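Local coordinates for cytochrome P450 (Bacillus megaterium, PDB 5L92), which binds heme b and the steroid corticosterone and, as a bacterial cytochrome P450, probably oxidises steroids with molecular oxygen at the heme iron, at residues A[257-260]-A[261-264]; A[264-267]-A[268-271]. All coordinates share one frame; numbering follows the deposited sequence.

Contact 1: A[257-260]-A[261-264]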
ATOM      1  N   CYS A 257      11.665   8.304   8.641  1.00 25.04           N
ATOM      2  CA  CYS A 257      12.950   7.631   8.812  1.00 25.59           C
ATOM      3  C   CYS A 257      14.110   8.629   8.771  1.00 25.21           C
ATOM      4  O   CYS A 257      15.073   8.487   9.542  1.00 26.26           O
ATOM      5  CB  CYS A 257      13.156   6.564   7.746  1.00 25.42           C
ATOM      6  SG  CYS A 257      12.175   5.025   7.932  1.00 29.56           S
ATOM      7  N   LEU A 258      14.025   9.655   7.901  1.00 24.04           N
ATOM      8  CA  LEU A 258      15.111  10.616   7.752  1.00 24.74           C
ATOM      9  C   LEU A 258      15.198  11.552   8.943  1.00 26.08           C
ATOM     10  O   LEU A 258      16.296  12.004   9.300  1.00 25.78           O
ATOM     11  CB  LEU A 258      14.960  11.407   6.436  1.00 24.03           C
ATOM     12  CG  LEU A 258      15.071  10.568   5.172  1.00 24.49           C
ATOM     13  CD1 LEU A 258      14.696  11.392   3.970  1.00 23.88           C
ATOM     14  CD2 LEU A 258      16.420   9.897   4.941  1.00 26.01           C
ATOM     15  N   MET A 259      14.065  11.834   9.577  1.00 25.42           N
ATOM     16  CA  MET A 259      14.042  12.614  10.802  1.00 26.54           C
ATOM     17  C   MET A 259      14.506  11.800  12.003  1.00 27.39           C
ATOM     18  O   MET A 259      15.138  12.345  12.918  1.00 27.23           O
ATOM     19  CB  MET A 259      12.642  13.160  11.043  1.00 27.14           C
ATOM     20  CG  MET A 259      12.164  14.177   9.954  1.00 28.08           C
ATOM     21  SD  MET A 259      13.101  15.704   9.842  1.00 28.33           S
ATOM     22  CE  MET A 259      14.262  15.253   8.566  1.00 27.30           C
ATOM     23  N   GLU A 260      14.168  10.512  12.033  1.00 27.02           N
ATOM     24  CA  GLU A 260      14.650   9.648  13.098  1.00 29.31           C
ATOM     25  C   GLU A 260      16.169   9.562  13.079  1.00 28.77           C
ATOM     26  O   GLU A 260      16.798   9.619  14.131  1.00 27.66           O
ATOM     27  CB  GLU A 260      14.037   8.250  12.951  1.00 31.31           C
ATOM     28  CG  GLU A 260      14.205   7.371  14.155  1.00 39.94           C
ATOM     29  CD  GLU A 260      13.261   6.155  14.102  1.00 44.24           C
ATOM     30  OE1 GLU A 260      13.029   5.589  12.996  1.00 40.58           O
ATOM     31  OE2 GLU A 260      12.722   5.806  15.165  1.00 43.68           O
ATOM     32  N   ASP A 261      16.773   9.393  11.895  1.00 28.48           N
ATOM     33  CA  ASP A 261      18.239   9.249  11.755  1.00 28.90           C
ATOM     34  C   ASP A 261      18.806  10.392  10.915  1.00 27.99           C
ATOM     35  O   ASP A 261      18.954  10.286   9.686  1.00 28.24           O
ATOM     36  CB  ASP A 261      18.652   7.917  11.132  1.00 30.11           C
ATOM     37  CG  ASP A 261      20.157   7.836  10.920  1.00 30.36           C
ATOM     38  OD1 ASP A 261      20.873   8.622  11.567  1.00 29.38           O
ATOM     39  OD2 ASP A 261      20.618   6.978  10.140  1.00 32.73           O
ATOM     40  N   LYS A 262      19.184  11.466  11.598  1.00 27.82           N
ATOM     41  CA  LYS A 262      19.697  12.635  10.900  1.00 29.37           C
ATOM     42  C   LYS A 262      20.996  12.361  10.163  1.00 29.53           C
ATOM     43  O   LYS A 262      21.278  13.052   9.175  1.00 28.72           O
ATOM     44  CB  LYS A 262      19.867  13.792  11.885  1.00 29.76           C
ATOM     45  CG  LYS A 262      18.550  14.234  12.475  1.00 29.31           C
ATOM     46  CD  LYS A 262      17.600  14.679  11.386  1.00 31.81           C
ATOM     47  CE  LYS A 262      16.633  15.729  11.913  1.00 34.50           C
ATOM     48  NZ  LYS A 262      16.021  15.280  13.220  1.00 32.40           N
ATOM     49  N   ALA A 263      21.784  11.363  10.570  1.00 29.24           N
ATOM     50  CA  ALA A 263      22.978  11.063   9.777  1.00 30.58           C
ATOM     51  C   ALA A 263      22.599  10.589   8.376  1.00 29.05           C
ATOM     52  O   ALA A 263      23.280  10.929   7.408  1.00 28.75           O
ATOM     53  CB  ALA A 263      23.876  10.027  10.459  1.00 31.24           C
ATOM     54  N   SER A 264      21.525   9.789   8.247  1.00 28.58           N
ATOM     55  CA  SER A 264      21.043   9.405   6.916  1.00 29.58           C
ATOM     56  C   SER A 264      20.584  10.621   6.127  1.00 28.99           C
ATOM     57  O   SER A 264      20.915  10.771   4.952  1.00 29.09           O
ATOM     58  CB  SER A 264      19.893   8.389   7.020  1.00 30.07           C
ATOM     59  OG  SER A 264      20.349   7.121   7.466  1.00 30.79           O
TER
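Lys262 folds back on Met259, at the end of helix 247-260. CB leads to CG, which lies anti to the carbonyl carbon (chi1 -64°), and the chain bends at chi2 (-59°) and again at chi4, the last turning NZ to Met259 O. CG passes 3.9 Å from Met259 O; CD lies beside Leu258 O (3.6 Å) and Met259 O; CE rests 4.1 Å from Met259 SD, the two side chains crossing at a slant. At the tip, NZ donates to Met259 O at 3.1 Å, in the carbonyl plane and on a lone pair, and also forms a salt bridge with Asp377. A methionine in place of Lys262 would probably leave Met259 O without this donor and Asp377 without its cationic mate. Asp261 N closes the last turn onto Cys257 O (3.0 Å), after which the chain leaves helical geometry. The Asp261 carboxylate serves the next helix: OD1 takes a weak capping bond from Ala263 N, while OD2 receives Ser264 OG at 2.7 Å from above the carboxylate plane. One residue thus ends helix 247-260 and, as N-cap, starts helix 262-270: a tight helix-to-helix junction in the mainly helical P450 fold.

Contact 2: A[264-267]-A[268-271]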
ATOM      1  N   SER A 264      21.525   9.789   8.247  1.00 28.58           N
ATOM      2  CA  SER A 264      21.043   9.405   6.916  1.00 29.58           C
ATOM      3  C   SER A 264      20.584  10.621   6.127  1.00 28.99           C
ATOM      4  O   SER A 264      20.915  10.771   4.952  1.00 29.09           O
ATOM      5  CB  SER A 264      19.893   8.389   7.020  1.00 30.07           C
ATOM      6  OG  SER A 264      20.349   7.121   7.466  1.00 30.79           O
ATOM      7  N   PHE A 265      19.813  11.494   6.765  1.00 27.68           N
ATOM      8  CA  PHE A 265      19.344  12.707   6.125  1.00 28.47           C
ATOM      9  C   PHE A 265      20.510  13.592   5.671  1.00 29.37           C
ATOM     10  O   PHE A 265      20.506  14.111   4.551  1.00 29.34           O
ATOM     11  CB  PHE A 265      18.417  13.436   7.099  1.00 28.61           C
ATOM     12  CG  PHE A 265      17.735  14.653   6.524  1.00 29.36           C
ATOM     13  CD1 PHE A 265      17.137  14.615   5.304  1.00 28.56           C
ATOM     14  CD2 PHE A 265      17.658  15.822   7.247  1.00 31.46           C
ATOM     15  CE1 PHE A 265      16.490  15.727   4.795  1.00 30.26           C
ATOM     16  CE2 PHE A 265      16.996  16.924   6.739  1.00 31.93           C
ATOM     17  CZ  PHE A 265      16.427  16.874   5.511  1.00 32.06           C
ATOM     18  N   GLU A 266      21.539  13.764   6.516  1.00 29.16           N
ATOM     19  CA  GLU A 266      22.648  14.620   6.093  1.00 29.93           C
ATOM     20  C   GLU A 266      23.370  14.007   4.909  1.00 29.90           C
ATOM     21  O   GLU A 266      23.848  14.718   4.029  1.00 29.46           O
ATOM     22  CB  GLU A 266      23.649  14.874   7.236  1.00 30.68           C
ATOM     23  CG  GLU A 266      23.099  15.666   8.394  1.00 31.80           C
ATOM     24  CD  GLU A 266      22.346  16.901   7.962  1.00 35.02           C
ATOM     25  OE1 GLU A 266      22.966  17.800   7.376  1.00 35.37           O
ATOM     26  OE2 GLU A 266      21.123  16.979   8.201  1.00 39.74           O
ATOM     27  N   ARG A 267      23.427  12.685   4.848  1.00 29.97           N
ATOM     28  CA  ARG A 267      24.153  12.074   3.758  1.00 30.96           C
ATOM     29  C   ARG A 267      23.361  12.176   2.464  1.00 31.17           C
ATOM     30  O   ARG A 267      23.904  12.517   1.408  1.00 31.40           O
ATOM     31  CB  ARG A 267      24.478  10.634   4.112  1.00 31.98           C
ATOM     32  CG  ARG A 267      25.246   9.990   2.990  1.00 34.39           C
ATOM     33  CD  ARG A 267      25.769   8.622   3.315  1.00 38.83           C
ATOM     34  NE  ARG A 267      26.371   8.078   2.108  1.00 40.83           N
ATOM     35  CZ  ARG A 267      26.492   6.790   1.832  1.00 39.41           C
ATOM     36  NH1 ARG A 267      26.058   5.866   2.694  1.00 38.10           N
ATOM     37  NH2 ARG A 267      27.046   6.436   0.678  1.00 38.48           N
ATOM     38  N   LEU A 268      22.058  11.916   2.536  1.00 31.26           N
ATOM     39  CA  LEU A 268      21.198  12.057   1.372  1.00 31.73           C
ATOM     40  C   LEU A 268      21.322  13.441   0.745  1.00 31.96           C
ATOM     41  O   LEU A 268      21.372  13.572  -0.481  1.00 33.79           O
ATOM     42  CB  LEU A 268      19.748  11.771   1.788  1.00 31.95           C
ATOM     43  CG  LEU A 268      18.732  11.743   0.649  1.00 32.27           C
ATOM     44  CD1 LEU A 268      19.105  10.694  -0.381  1.00 33.51           C
ATOM     45  CD2 LEU A 268      17.344  11.433   1.255  1.00 34.57           C
ATOM     46  N   LYS A 269      21.359  14.487   1.568  1.00 31.29           N
ATOM     47  CA  LYS A 269      21.515  15.846   1.055  1.00 33.53           C
ATOM     48  C   LYS A 269      22.842  16.038   0.352  1.00 34.79           C
ATOM     49  O   LYS A 269      22.905  16.754  -0.656  1.00 35.32           O
ATOM     50  CB  LYS A 269      21.376  16.862   2.181  1.00 32.79           C
ATOM     51  CG  LYS A 269      19.950  17.045   2.605  1.00 31.79           C
ATOM     52  CD  LYS A 269      19.791  18.080   3.719  1.00 32.22           C
ATOM     53  CE  LYS A 269      20.347  17.570   5.032  1.00 32.03           C
ATOM     54  NZ  LYS A 269      20.272  18.634   6.083  1.00 35.24           N
ATOM     55  N   ARG A 270      23.916  15.385   0.838  1.00 32.13           N
ATOM     56  CA  ARG A 270      25.192  15.489   0.126  1.00 32.92           C
ATOM     57  C   ARG A 270      25.203  14.632  -1.135  1.00 34.87           C
ATOM     58  O   ARG A 270      25.921  14.942  -2.083  1.00 33.00           O
ATOM     59  CB  ARG A 270      26.369  15.065   1.027  1.00 32.34           C
ATOM     60  CG  ARG A 270      26.604  15.968   2.268  1.00 31.43           C
ATOM     61  CD  ARG A 270      27.883  15.571   3.045  1.00 28.91           C
ATOM     62  NE  ARG A 270      27.883  14.193   3.547  1.00 29.37           N
ATOM     63  CZ  ARG A 270      27.439  13.790   4.735  1.00 30.24           C
ATOM     64  NH1 ARG A 270      26.909  14.638   5.597  1.00 30.08           N
ATOM     65  NH2 ARG A 270      27.499  12.509   5.049  1.00 30.31           N
ATOM     66  N   GLU A 271      24.447  13.524  -1.149  1.00 34.24           N
ATOM     67  CA  GLU A 271      24.509  12.533  -2.217  1.00 36.27           C
ATOM     68  C   GLU A 271      23.066  12.333  -2.719  1.00 39.71           C
ATOM     69  O   GLU A 271      22.367  11.372  -2.351  1.00 35.66           O
ATOM     70  CB  GLU A 271      25.137  11.241  -1.735  1.00 37.54           C
ATOM     71  CG  GLU A 271      26.665  11.279  -1.527  1.00 40.36           C
ATOM     72  CD  GLU A 271      27.226  10.002  -0.865  1.00 42.16           C
ATOM     73  OE1 GLU A 271      27.257   8.927  -1.514  1.00 42.74           O
ATOM     74  OE2 GLU A 271      27.621  10.060   0.326  1.00 41.96           O
TER
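Two ion pairs, Glu266-Lys269 at i to i+3 and Arg267-Glu271 at i to i+4, brace the last turns of helix 262-270. In the first, Lys269 runs beside Glu266, both pointing the same way, and NZ meets Glu266 OE2 at 2.8 Å on the syn side, somewhat out of the carboxylate plane; the bond to OE1 is weak. The same chain crosses Phe265: the bend at chi3 (-70°) sets CE over the centre of the ring, 3.9 Å from its centroid, a CH-pi contact, while NZ lies off-centre at 4.3 Å from that centroid in a cation-pi contact. Lys269 NZ thus meets the carboxylate and the ring face from roughly perpendicular directions, and also donates to Pro374 O. In the second pair, Arg267 reaches out fully extended; NE donates to Glu271 OE2 at 2.9 Å, nearly straight (171°), approaching from above the carboxylate plane while OE2 lies in the guanidinium plane; the two groups are turned 47° against each other. NH2 adds a weak bond to OE1, and NH1 pairs with Asp336. Arg270 bends back so that one guanidinium face covers Glu266 O and Arg267 CA. Beneath these side chains, Leu268 N to Ser264 O (2.9 Å) is a regular helical bond, whereas Glu271 N to Arg267 O (2.8 Å) is short but bent, at the helix end; Glu271 then leaves helical geometry. Phe265 and Leu268 turn inward against Leu258 of helix 247-260, Leu268 and Lys269 also touch Ile370 of helix 355-372, and Ser264 packs on Phe333 and Ile335.

Overall arrangement
Contacts 1 and 2 follow one another along the chain, share Ser264 and have centres about 9 Å apart. Contact 1 makes the turn between helices 247-260 and 262-270; contact 2 completes the second helix. The turn folds the two helices against each other, bringing Leu258 CD1 to 3.8 Å from Leu268 CD2 and Met259 CE to 3.7 Å from Phe265 CD2. Phe265 thereby joins both, packed by Met259 of contact 1 and by Lys269 of contact 2. Both lie on the same side of the chain's centre, 23 and 26 Å from it, and away from the corticosterone pocket; the side chain of Cys257 is still about 13 Å from the heme.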